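Local structure of Xaa-Pro dipeptidase (Pyrococcus horikoshii, 1WY2) at residues A[238-246]-A[318-329]; A[118-128]-A[289-297]. The protein probably splits dipeptides that end in proline, releasing the free amino acid and proline, as a homodimeric two-metal peptidase of the M24B family. All coordinates share one frame; numbering follows the deposited sequence.

Contact 1 and contact 2 lie on two sides of one active site. Their centres are 30 Å apart and their nearest atoms about 9 Å, so they do not touch. In contact 1, helix 235-254 packs on the hairpin 318-329. The side chain of Arg328, on that hairpin, comes within about 5 Å of a zinc ion. In contact 2, helix 118-125 of the N-terminal domain meets the loop 289-297 of the metallopeptidase domain. That loop follows the metal ligand His287, and the side chain of Val289 is about 6 Å from a zinc ion. Contact 1 lies within the catalytic domain, whereas contact 2 joins the two domains.

Contact 1: residues A[238-246]-A[318-329]; sequences KEIYEIVLE and GIYIPKIGGVRI
Val244 points from the helix into the hairpin and meets three of its side chains. Val244 CG2 packs on Ile319 CG1 at 3.7 Å, the two side chains sliding past each other in opposite directions. Val244 CG1, anti to the backbone N (chi1 173°), reaches the other strand and touches Ile329 CG1 at 4.0 Å. Val327 CG1 comes up beneath Val244 CB. One turn earlier, Ile240 CD1 meets Val327 CG2 at 3.7 Å. The methyls of Val327 are thus shared: CG2 takes Ile240, while CG1 lies against Val244 CB and Tyr241 CA, near the edge of the Tyr241 ring.

The flanks are filled by longer side chains. Ile243 CG2 meets Ile319 CD1 at 3.8 Å, the two side chains at about a right angle. Ile329 CD1 fits against Leu245 CD1 at 3.9 Å and also approaches Tyr241 CE1.

The helix segment runs nearly along strand 325-328, 23° from parallel, with the axes 8.1 Å apart. The hairpin is held by paired backbone bonds between Ile319 and Val327. Near its turn, Ile324 and Gly325 both face Ile321 in a classic beta bulge. Helix 261-274 adds Ile272 beside Ile243 and Ile319, and Leu208 touches Ile240 and Val327.

Tyr320 and Arg328 point to the other side of the hairpin. There Arg328 NH1 donates to Tyr320 OH at 2.9 Å, with the oxygen in the guanidinium plane. Arg328 also forms a salt bridge with the metal ligand Asp212, and Tyr320 OH is hydrogen-bonded to His283 NE2. The hairpin is therefore two-faced: its branched aliphatic side is covered by the helix, and its polar side is consistent with holding Arg328 beside the metal site.

Contact 2: residues A[118-128]-A[289-297]; sequences DDVIRDMRIIK and VGLEVHEWP. With CAC (cacodylate ion), chain C.
Trp296 lies flat against the helix, with Arg122 over one face of its indole. Arg122 CG is anti to the backbone N (chi1 172°), which lays CB and CG along that face. Arg122 CG makes a CH-pi contact 3.5 Å from the centroid of the five-membered ring of Trp296. Ile126 CD1 packs on Trp296 CB at 3.8 Å and also touches Pro297. Trp296 CZ3 sits over one face of the Arg125 guanidinium, near its rim. Replacing Trp296 by an alanine is likely to open a gap under Arg122 and Ile126 and lose the CZ3 contact, with Arg125 still held by its carboxylates.

The tightest part is a largely buried salt-bridge network, tying the creatinase-type N-terminal domain to the M24 metallopeptidase domain. Arg125 NH2 gives an almost straight bond to the anti lone pair of Glu292 OE1 (2.8 Å, 165°). Arg125 NH2 also reaches Glu295 OE2 at 2.9 Å, from above the carboxylate plane. Glu295 OE1 takes Lys128 NZ at 2.7 Å. Glu292 also pairs with Lys27. Water 2 joins Arg125 NE, Leu291 N and Glu295 OE1.

By contrast, Trp296 NE1 reaches partly exposed Asp118 through water 1. Two residues before Trp296, exposed His294 donates to cacodylate, probably from the crystallisation liquor.

Contact 1: residues A[238-246]-A[318-329]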
loop_
_atom_site.group_PDB
_atom_site.type_symbol
_atom_site.label_atom_id
_atom_site.label_comp_id
_atom_site.label_asym_id
_atom_site.label_seq_id
_atom_site.Cartn_x
_atom_site.Cartn_y
_atom_site.Cartn_z
ATOM N N LYS A 238 27.849 -20.938 -7.498
ATOM C CA LYS A 238 27.233 -22.246 -7.664
ATOM C C LYS A 238 27.029 -22.922 -6.314
ATOM O O LYS A 238 26.016 -23.582 -6.089
ATOM C CB LYS A 238 28.104 -23.127 -8.565
ATOM C CG LYS A 238 27.601 -24.553 -8.703
ATOM C CD LYS A 238 28.329 -25.299 -9.811
ATOM C CE LYS A 238 27.967 -24.741 -11.180
ATOM N NZ LYS A 238 26.493 -24.803 -11.425
ATOM N N GLU A 239 27.992 -22.745 -5.414
ATOM C CA GLU A 239 27.913 -23.348 -4.089
ATOM C C GLU A 239 26.686 -22.899 -3.303
ATOM O O GLU A 239 25.877 -23.725 -2.875
ATOM C CB GLU A 239 29.169 -23.022 -3.279
ATOM C CG GLU A 239 29.166 -23.628 -1.884
ATOM C CD GLU A 239 30.457 -23.368 -1.138
ATOM O OE1 GLU A 239 31.527 -23.725 -1.674
ATOM O OE2 GLU A 239 30.402 -22.814 -0.020
ATOM N N ILE A 240 26.541 -21.593 -3.105
ATOM C CA ILE A 240 25.394 -21.100 -2.349
ATOM C C ILE A 240 24.084 -21.431 -3.054
ATOM O O ILE A 240 23.088 -21.740 -2.407
ATOM C CB ILE A 240 25.494 -19.580 -2.086
ATOM C CG1 ILE A 240 25.634 -18.814 -3.400
ATOM C CG2 ILE A 240 26.685 -19.297 -1.177
ATOM C CD1 ILE A 240 25.607 -17.304 -3.226
ATOM N N TYR A 241 24.085 -21.382 -4.382
ATOM C CA TYR A 241 22.887 -21.707 -5.151
ATOM C C TYR A 241 22.439 -23.150 -4.889
ATOM O O TYR A 241 21.263 -23.407 -4.628
ATOM C CB TYR A 241 23.158 -21.514 -6.647
ATOM C CG TYR A 241 22.263 -22.333 -7.552
ATOM C CD1 TYR A 241 20.918 -22.015 -7.718
ATOM C CD2 TYR A 241 22.767 -23.442 -8.230
ATOM C CE1 TYR A 241 20.092 -22.783 -8.539
ATOM C CE2 TYR A 241 21.955 -24.216 -9.053
ATOM C CZ TYR A 241 20.621 -23.882 -9.204
ATOM O OH TYR A 241 19.826 -24.650 -10.021
ATOM N N GLU A 242 23.380 -24.088 -4.955
ATOM C CA GLU A 242 23.060 -25.497 -4.738
ATOM C C GLU A 242 22.513 -25.736 -3.336
ATOM O O GLU A 242 21.642 -26.585 -3.137
ATOM C CB GLU A 242 24.302 -26.369 -4.973
ATOM C CG GLU A 242 24.868 -26.251 -6.384
ATOM C CD GLU A 242 26.083 -27.137 -6.617
ATOM O OE1 GLU A 242 26.961 -27.203 -5.729
ATOM O OE2 GLU A 242 26.165 -27.756 -7.699
ATOM N N ILE A 243 23.031 -24.988 -2.366
ATOM C CA ILE A 243 22.583 -25.116 -0.981
ATOM C C ILE A 243 21.145 -24.614 -0.814
ATOM O O ILE A 243 20.320 -25.267 -0.176
ATOM C CB ILE A 243 23.522 -24.338 -0.034
ATOM C CG1 ILE A 243 24.917 -24.974 -0.064
ATOM C CG2 ILE A 243 22.958 -24.333 1.387
ATOM C CD1 ILE A 243 25.965 -24.206 0.719
ATOM N N VAL A 244 20.845 -23.453 -1.383
ATOM C CA VAL A 244 19.492 -22.911 -1.284
ATOM C C VAL A 244 18.510 -23.833 -2.012
ATOM O O VAL A 244 17.411 -24.089 -1.526
ATOM C CB VAL A 244 19.410 -21.488 -1.881
ATOM C CG1 VAL A 244 17.959 -21.014 -1.910
ATOM C CG2 VAL A 244 20.248 -20.528 -1.039
ATOM N N LEU A 245 18.915 -24.339 -3.175
ATOM C CA LEU A 245 18.065 -25.240 -3.951
ATOM C C LEU A 245 17.757 -26.504 -3.152
ATOM O O LEU A 245 16.621 -26.980 -3.129
ATOM C CB LEU A 245 18.758 -25.626 -5.261
ATOM C CG LEU A 245 17.988 -26.584 -6.176
ATOM C CD1 LEU A 245 16.710 -25.910 -6.672
ATOM C CD2 LEU A 245 18.867 -26.985 -7.349
ATOM N N GLU A 246 18.776 -27.049 -2.500
ATOM C CA GLU A 246 18.605 -28.261 -1.707
ATOM C C GLU A 246 17.639 -28.018 -0.549
ATOM O O GLU A 246 16.744 -28.823 -0.291
ATOM C CB GLU A 246 19.952 -28.716 -1.152
ATOM C CG GLU A 246 19.889 -30.014 -0.362
ATOM C CD GLU A 246 21.175 -30.292 0.390
ATOM O OE1 GLU A 246 22.238 -29.795 -0.043
ATOM O OE2 GLU A 246 21.127 -31.015 1.409
ATOM N N GLY A 318 16.959 -18.546 1.621
ATOM C CA GLY A 318 17.914 -17.752 0.873
ATOM C C GLY A 318 19.199 -17.580 1.652
ATOM O O GLY A 318 19.228 -17.794 2.865
ATOM N N ILE A 319 20.265 -17.216 0.944
ATOM C CA ILE A 319 21.569 -16.967 1.553
ATOM C C ILE A 319 22.057 -15.653 0.957
ATOM O O ILE A 319 22.126 -15.505 -0.264
ATOM C CB ILE A 319 22.581 -18.080 1.223
ATOM C CG1 ILE A 319 22.167 -19.377 1.922
ATOM C CG2 ILE A 319 23.984 -17.651 1.641
ATOM C CD1 ILE A 319 23.070 -20.552 1.600
ATOM N N TYR A 320 22.387 -14.701 1.821
ATOM C CA TYR A 320 22.832 -13.390 1.370
ATOM C C TYR A 320 24.181 -13.031 1.965
ATOM O O TYR A 320 24.325 -12.935 3.180
ATOM C CB TYR A 320 21.783 -12.346 1.755
ATOM C CG TYR A 320 20.384 -12.831 1.465
ATOM C CD1 TYR A 320 19.664 -13.549 2.422
ATOM C CD2 TYR A 320 19.811 -12.648 0.208
ATOM C CE1 TYR A 320 18.409 -14.081 2.130
ATOM C CE2 TYR A 320 18.556 -13.177 -0.092
ATOM C CZ TYR A 320 17.865 -13.890 0.874
ATOM O OH TYR A 320 16.628 -14.419 0.581
ATOM N N ILE A 321 25.167 -12.855 1.087
ATOM C CA ILE A 321 26.535 -12.514 1.486
ATOM C C ILE A 321 26.743 -11.020 1.235
ATOM O O ILE A 321 26.822 -10.583 0.089
ATOM C CB ILE A 321 27.562 -13.311 0.653
ATOM C CG1 ILE A 321 27.190 -14.798 0.642
ATOM C CG2 ILE A 321 28.962 -13.122 1.230
ATOM C CD1 ILE A 321 27.097 -15.433 2.025
ATOM N N PRO A 322 26.834 -10.222 2.310
ATOM C CA PRO A 322 26.906 -8.767 2.265
ATOM C C PRO A 322 27.901 -8.264 1.210
ATOM O O PRO A 322 29.066 -8.641 1.177
ATOM C CB PRO A 322 27.328 -8.283 3.646
ATOM C CG PRO A 322 26.976 -9.375 4.648
ATOM C CD PRO A 322 26.768 -10.652 3.701
ATOM N N LYS A 323 27.386 -7.413 0.299
ATOM C CA LYS A 323 28.268 -6.717 -0.637
ATOM C C LYS A 323 28.820 -7.627 -1.737
ATOM O O LYS A 323 29.642 -7.230 -2.551
ATOM C CB LYS A 323 29.419 -6.099 0.157
ATOM C CG LYS A 323 29.111 -4.668 0.599
ATOM C CD LYS A 323 30.376 -3.825 0.783
ATOM C CE LYS A 323 30.509 -2.725 -0.278
ATOM N NZ LYS A 323 30.467 -1.409 0.359
ATOM N N ILE A 324 28.377 -8.897 -1.727
ATOM C CA ILE A 324 28.882 -9.832 -2.729
ATOM C C ILE A 324 27.763 -10.398 -3.605
ATOM O O ILE A 324 27.774 -10.288 -4.824
ATOM C CB ILE A 324 29.602 -10.969 -2.002
ATOM C CG1 ILE A 324 30.857 -10.441 -1.303
ATOM C CG2 ILE A 324 30.042 -12.039 -3.016
ATOM C CD1 ILE A 324 31.502 -11.491 -0.397
ATOM N N GLY A 325 26.757 -10.993 -2.971
ATOM C CA GLY A 325 25.654 -11.547 -3.734
ATOM C C GLY A 325 24.768 -12.438 -2.891
ATOM O O GLY A 325 25.088 -12.745 -1.741
ATOM N N GLY A 326 23.653 -12.867 -3.466
ATOM C CA GLY A 326 22.742 -13.718 -2.727
ATOM C C GLY A 326 21.892 -14.577 -3.637
ATOM O O GLY A 326 21.833 -14.354 -4.846
ATOM N N VAL A 327 21.238 -15.569 -3.047
ATOM C CA VAL A 327 20.379 -16.478 -3.797
ATOM C C VAL A 327 19.107 -16.774 -3.015
ATOM O O VAL A 327 19.162 -17.040 -1.821
ATOM C CB VAL A 327 21.079 -17.835 -4.058
ATOM C CG1 VAL A 327 20.107 -18.801 -4.736
ATOM C CG2 VAL A 327 22.315 -17.633 -4.929
ATOM N N ARG A 328 17.965 -16.705 -3.694
ATOM C CA ARG A 328 16.686 -17.041 -3.083
ATOM C C ARG A 328 15.840 -17.780 -4.112
ATOM O O ARG A 328 15.809 -17.415 -5.287
ATOM C CB ARG A 328 15.917 -15.800 -2.594
ATOM C CG ARG A 328 14.529 -16.165 -2.019
ATOM C CD ARG A 328 13.871 -15.043 -1.196
ATOM N NE ARG A 328 13.520 -13.854 -1.973
ATOM C CZ ARG A 328 14.268 -12.756 -2.053
ATOM N NH1 ARG A 328 15.424 -12.684 -1.409
ATOM N NH2 ARG A 328 13.844 -11.711 -2.756
ATOM N N ILE A 329 15.183 -18.844 -3.665
ATOM C CA ILE A 329 14.304 -19.628 -4.525
ATOM C C ILE A 329 13.009 -19.752 -3.739
ATOM O O ILE A 329 12.998 -20.276 -2.626
ATOM C CB ILE A 329 14.904 -21.016 -4.818
ATOM C CG1 ILE A 329 16.237 -20.841 -5.556
ATOM C CG2 ILE A 329 13.930 -21.834 -5.660
ATOM C CD1 ILE A 329 17.000 -22.135 -5.791
#

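Contact 2: residues A[118-128]-A[289-297]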
loop_
_atom_site.group_PDB
_atom_site.type_symbol
_atom_site.label_atom_id
_atom_site.label_comp_id
_atom_site.label_asym_id
_atom_site.label_seq_id
_atom_site.Cartn_x
_atom_site.Cartn_y
_atom_site.Cartn_z
ATOM N N ASP A 118 -9.014 -11.137 15.867
ATOM C CA ASP A 118 -7.996 -11.661 14.959
ATOM C C ASP A 118 -8.077 -13.188 14.798
ATOM O O ASP A 118 -7.973 -13.713 13.689
ATOM C CB ASP A 118 -6.612 -11.264 15.497
ATOM C CG ASP A 118 -5.486 -11.550 14.520
ATOM O OD1 ASP A 118 -5.399 -10.856 13.488
ATOM O OD2 ASP A 118 -4.681 -12.465 14.788
ATOM N N ASP A 119 -8.264 -13.896 15.906
ATOM C CA ASP A 119 -8.334 -15.359 15.883
ATOM C C ASP A 119 -9.387 -15.945 14.943
ATOM O O ASP A 119 -9.122 -16.930 14.244
ATOM C CB ASP A 119 -8.581 -15.901 17.295
ATOM C CG ASP A 119 -7.329 -15.895 18.159
ATOM O OD1 ASP A 119 -6.274 -15.405 17.699
ATOM O OD2 ASP A 119 -7.404 -16.383 19.306
ATOM N N VAL A 120 -10.585 -15.365 14.934
ATOM C CA VAL A 120 -11.636 -15.894 14.071
ATOM C C VAL A 120 -11.410 -15.501 12.616
ATOM O O VAL A 120 -11.705 -16.277 11.708
ATOM C CB VAL A 120 -13.053 -15.462 14.553
ATOM C CG1 VAL A 120 -13.237 -13.959 14.430
ATOM C CG2 VAL A 120 -14.117 -16.220 13.767
ATOM N N ILE A 121 -10.872 -14.306 12.390
ATOM C CA ILE A 121 -10.592 -13.869 11.028
ATOM C C ILE A 121 -9.518 -14.799 10.471
ATOM O O ILE A 121 -9.611 -15.277 9.340
ATOM C CB ILE A 121 -10.080 -12.411 10.993
ATOM C CG1 ILE A 121 -11.171 -11.467 11.512
ATOM C CG2 ILE A 121 -9.680 -12.032 9.570
ATOM C CD1 ILE A 121 -12.482 -11.557 10.755
ATOM N N ARG A 122 -8.500 -15.061 11.283
ATOM C CA ARG A 122 -7.410 -15.952 10.891
ATOM C C ARG A 122 -7.916 -17.364 10.607
ATOM O O ARG A 122 -7.609 -17.951 9.574
ATOM C CB ARG A 122 -6.358 -16.022 12.001
ATOM C CG ARG A 122 -5.277 -17.077 11.778
ATOM C CD ARG A 122 -4.586 -17.404 13.092
ATOM N NE ARG A 122 -5.532 -17.973 14.049
ATOM C CZ ARG A 122 -5.257 -18.209 15.328
ATOM N NH1 ARG A 122 -4.057 -17.920 15.815
ATOM N NH2 ARG A 122 -6.181 -18.739 16.119
ATOM N N ASP A 123 -8.689 -17.914 11.537
ATOM C CA ASP A 123 -9.201 -19.265 11.371
ATOM C C ASP A 123 -9.959 -19.456 10.060
ATOM O O ASP A 123 -9.927 -20.538 9.478
ATOM C CB ASP A 123 -10.079 -19.652 12.568
ATOM C CG ASP A 123 -9.263 -19.935 13.825
ATOM O OD1 ASP A 123 -8.015 -19.862 13.765
ATOM O OD2 ASP A 123 -9.866 -20.232 14.878
ATOM N N MET A 124 -10.633 -18.409 9.595
ATOM C CA MET A 124 -11.363 -18.492 8.335
ATOM C C MET A 124 -10.447 -18.333 7.124
ATOM O O MET A 124 -10.409 -19.198 6.250
ATOM C CB MET A 124 -12.455 -17.421 8.266
ATOM C CG MET A 124 -13.604 -17.622 9.241
ATOM S SD MET A 124 -14.968 -16.491 8.884
ATOM C CE MET A 124 -14.264 -14.936 9.450
ATOM N N ARG A 125 -9.692 -17.239 7.084
ATOM C CA ARG A 125 -8.822 -16.962 5.944
ATOM C C ARG A 125 -7.630 -17.895 5.737
ATOM O O ARG A 125 -7.172 -18.064 4.609
ATOM C CB ARG A 125 -8.332 -15.510 6.004
ATOM C CG ARG A 125 -9.399 -14.483 5.602
ATOM C CD ARG A 125 -8.899 -13.051 5.765
ATOM N NE ARG A 125 -7.691 -12.801 4.984
ATOM C CZ ARG A 125 -6.882 -11.763 5.173
ATOM N NH1 ARG A 125 -7.150 -10.868 6.115
ATOM N NH2 ARG A 125 -5.789 -11.632 4.431
ATOM N N ILE A 126 -7.146 -18.505 6.812
ATOM C CA ILE A 126 -5.989 -19.396 6.736
ATOM C C ILE A 126 -6.238 -20.684 5.942
ATOM O O ILE A 126 -5.296 -21.317 5.468
ATOM C CB ILE A 126 -5.475 -19.741 8.155
ATOM C CG1 ILE A 126 -4.019 -20.217 8.079
ATOM C CG2 ILE A 126 -6.373 -20.790 8.797
ATOM C CD1 ILE A 126 -3.326 -20.302 9.433
ATOM N N ILE A 127 -7.504 -21.068 5.807
ATOM C CA ILE A 127 -7.870 -22.258 5.042
ATOM C C ILE A 127 -8.580 -21.781 3.780
ATOM O O ILE A 127 -9.657 -21.191 3.852
ATOM C CB ILE A 127 -8.826 -23.175 5.834
ATOM C CG1 ILE A 127 -8.189 -23.565 7.172
ATOM C CG2 ILE A 127 -9.165 -24.415 5.000
ATOM C CD1 ILE A 127 -6.840 -24.255 7.058
ATOM N N LYS A 128 -7.972 -22.026 2.621
ATOM C CA LYS A 128 -8.555 -21.600 1.355
ATOM C C LYS A 128 -9.559 -22.606 0.799
ATOM O O LYS A 128 -9.371 -23.819 0.912
ATOM C CB LYS A 128 -7.454 -21.360 0.307
ATOM C CG LYS A 128 -6.792 -19.980 0.361
ATOM C CD LYS A 128 -6.056 -19.742 1.671
ATOM C CE LYS A 128 -5.388 -18.369 1.685
ATOM N NZ LYS A 128 -4.825 -18.029 3.036
ATOM N N VAL A 289 -0.207 -16.814 2.006
ATOM C CA VAL A 289 -0.589 -15.964 0.883
ATOM C C VAL A 289 -2.093 -16.101 0.644
ATOM O O VAL A 289 -2.642 -17.196 0.740
ATOM C CB VAL A 289 0.146 -16.383 -0.413
ATOM C CG1 VAL A 289 -0.341 -15.541 -1.583
ATOM C CG2 VAL A 289 1.651 -16.218 -0.243
ATOM N N GLY A 290 -2.751 -14.989 0.338
ATOM C CA GLY A 290 -4.183 -15.017 0.081
ATOM C C GLY A 290 -4.645 -13.652 -0.384
ATOM O O GLY A 290 -4.153 -13.141 -1.387
ATOM N N LEU A 291 -5.596 -13.059 0.332
ATOM C CA LEU A 291 -6.077 -11.728 -0.016
ATOM C C LEU A 291 -4.942 -10.719 0.172
ATOM O O LEU A 291 -4.982 -9.617 -0.374
ATOM C CB LEU A 291 -7.278 -11.348 0.851
ATOM C CG LEU A 291 -8.569 -12.092 0.509
ATOM C CD1 LEU A 291 -9.620 -11.774 1.562
ATOM C CD2 LEU A 291 -9.051 -11.689 -0.883
ATOM N N GLU A 292 -3.942 -11.103 0.962
ATOM C CA GLU A 292 -2.761 -10.272 1.194
ATOM C C GLU A 292 -1.540 -11.119 0.847
ATOM O O GLU A 292 -1.575 -12.340 0.983
ATOM C CB GLU A 292 -2.699 -9.816 2.655
ATOM C CG GLU A 292 -3.763 -8.781 2.996
ATOM C CD GLU A 292 -3.857 -8.497 4.479
ATOM O OE1 GLU A 292 -4.311 -9.388 5.218
ATOM O OE2 GLU A 292 -3.479 -7.385 4.906
ATOM N N VAL A 293 -0.463 -10.490 0.388
ATOM C CA VAL A 293 0.719 -11.262 0.026
ATOM C C VAL A 293 1.400 -11.845 1.265
ATOM O O VAL A 293 2.035 -12.893 1.191
ATOM C CB VAL A 293 1.719 -10.418 -0.804
ATOM C CG1 VAL A 293 2.457 -9.452 0.083
ATOM C CG2 VAL A 293 2.683 -11.342 -1.542
ATOM N N HIS A 294 1.258 -11.163 2.401
ATOM C CA HIS A 294 1.811 -11.633 3.669
ATOM C C HIS A 294 0.672 -11.860 4.661
ATOM O O HIS A 294 0.078 -10.900 5.155
ATOM C CB HIS A 294 2.767 -10.607 4.287
ATOM C CG HIS A 294 4.046 -10.432 3.535
ATOM N ND1 HIS A 294 4.364 -9.266 2.873
ATOM C CD2 HIS A 294 5.094 -11.268 3.351
ATOM C CE1 HIS A 294 5.555 -9.392 2.315
ATOM N NE2 HIS A 294 6.018 -10.597 2.590
ATOM N N GLU A 295 0.357 -13.120 4.940
ATOM C CA GLU A 295 -0.694 -13.439 5.900
ATOM C C GLU A 295 -0.388 -14.731 6.655
ATOM O O GLU A 295 0.718 -15.258 6.560
ATOM C CB GLU A 295 -2.077 -13.498 5.224
ATOM C CG GLU A 295 -2.233 -14.438 4.036
ATOM C CD GLU A 295 -3.638 -14.362 3.435
ATOM O OE1 GLU A 295 -4.383 -15.363 3.504
ATOM O OE2 GLU A 295 -4.003 -13.294 2.903
ATOM N N TRP A 296 -1.353 -15.224 7.421
ATOM C CA TRP A 296 -1.152 -16.434 8.216
ATOM C C TRP A 296 -0.958 -17.695 7.376
ATOM O O TRP A 296 -1.604 -17.874 6.349
ATOM C CB TRP A 296 -2.347 -16.654 9.145
ATOM C CG TRP A 296 -2.788 -15.443 9.911
ATOM C CD1 TRP A 296 -2.273 -14.975 11.088
ATOM C CD2 TRP A 296 -3.877 -14.574 9.574
ATOM N NE1 TRP A 296 -2.984 -13.873 11.509
ATOM C CE2 TRP A 296 -3.974 -13.608 10.598
ATOM C CE3 TRP A 296 -4.784 -14.523 8.506
ATOM C CZ2 TRP A 296 -4.943 -12.599 10.589
ATOM C CZ3 TRP A 296 -5.750 -13.517 8.496
ATOM C CH2 TRP A 296 -5.820 -12.571 9.533
ATOM N N PRO A 297 -0.057 -18.590 7.806
ATOM C CA PRO A 297 0.752 -18.437 9.014
ATOM C C PRO A 297 2.151 -17.978 8.641
ATOM O O PRO A 297 2.535 -18.008 7.469
ATOM C CB PRO A 297 0.772 -19.845 9.583
ATOM C CG PRO A 297 0.914 -20.669 8.331
ATOM C CD PRO A 297 -0.075 -20.001 7.372
HETATM AS AS CAC C . 8.168 -11.207 -0.448
HETATM O O1 CAC C . 8.441 -12.744 -0.989
HETATM O O2 CAC C . 8.286 -11.263 1.181
HETATM C C1 CAC C . 9.484 -10.026 -1.062
HETATM C C2 CAC C . 6.421 -10.642 -0.823
HETATM O O HOH W 1 -2.195 -13.181 14.165
HETATM O O HOH W 2 -6.853 -14.417 2.675
HETATM O O HOH W 3 -3.110 -20.088 4.340
#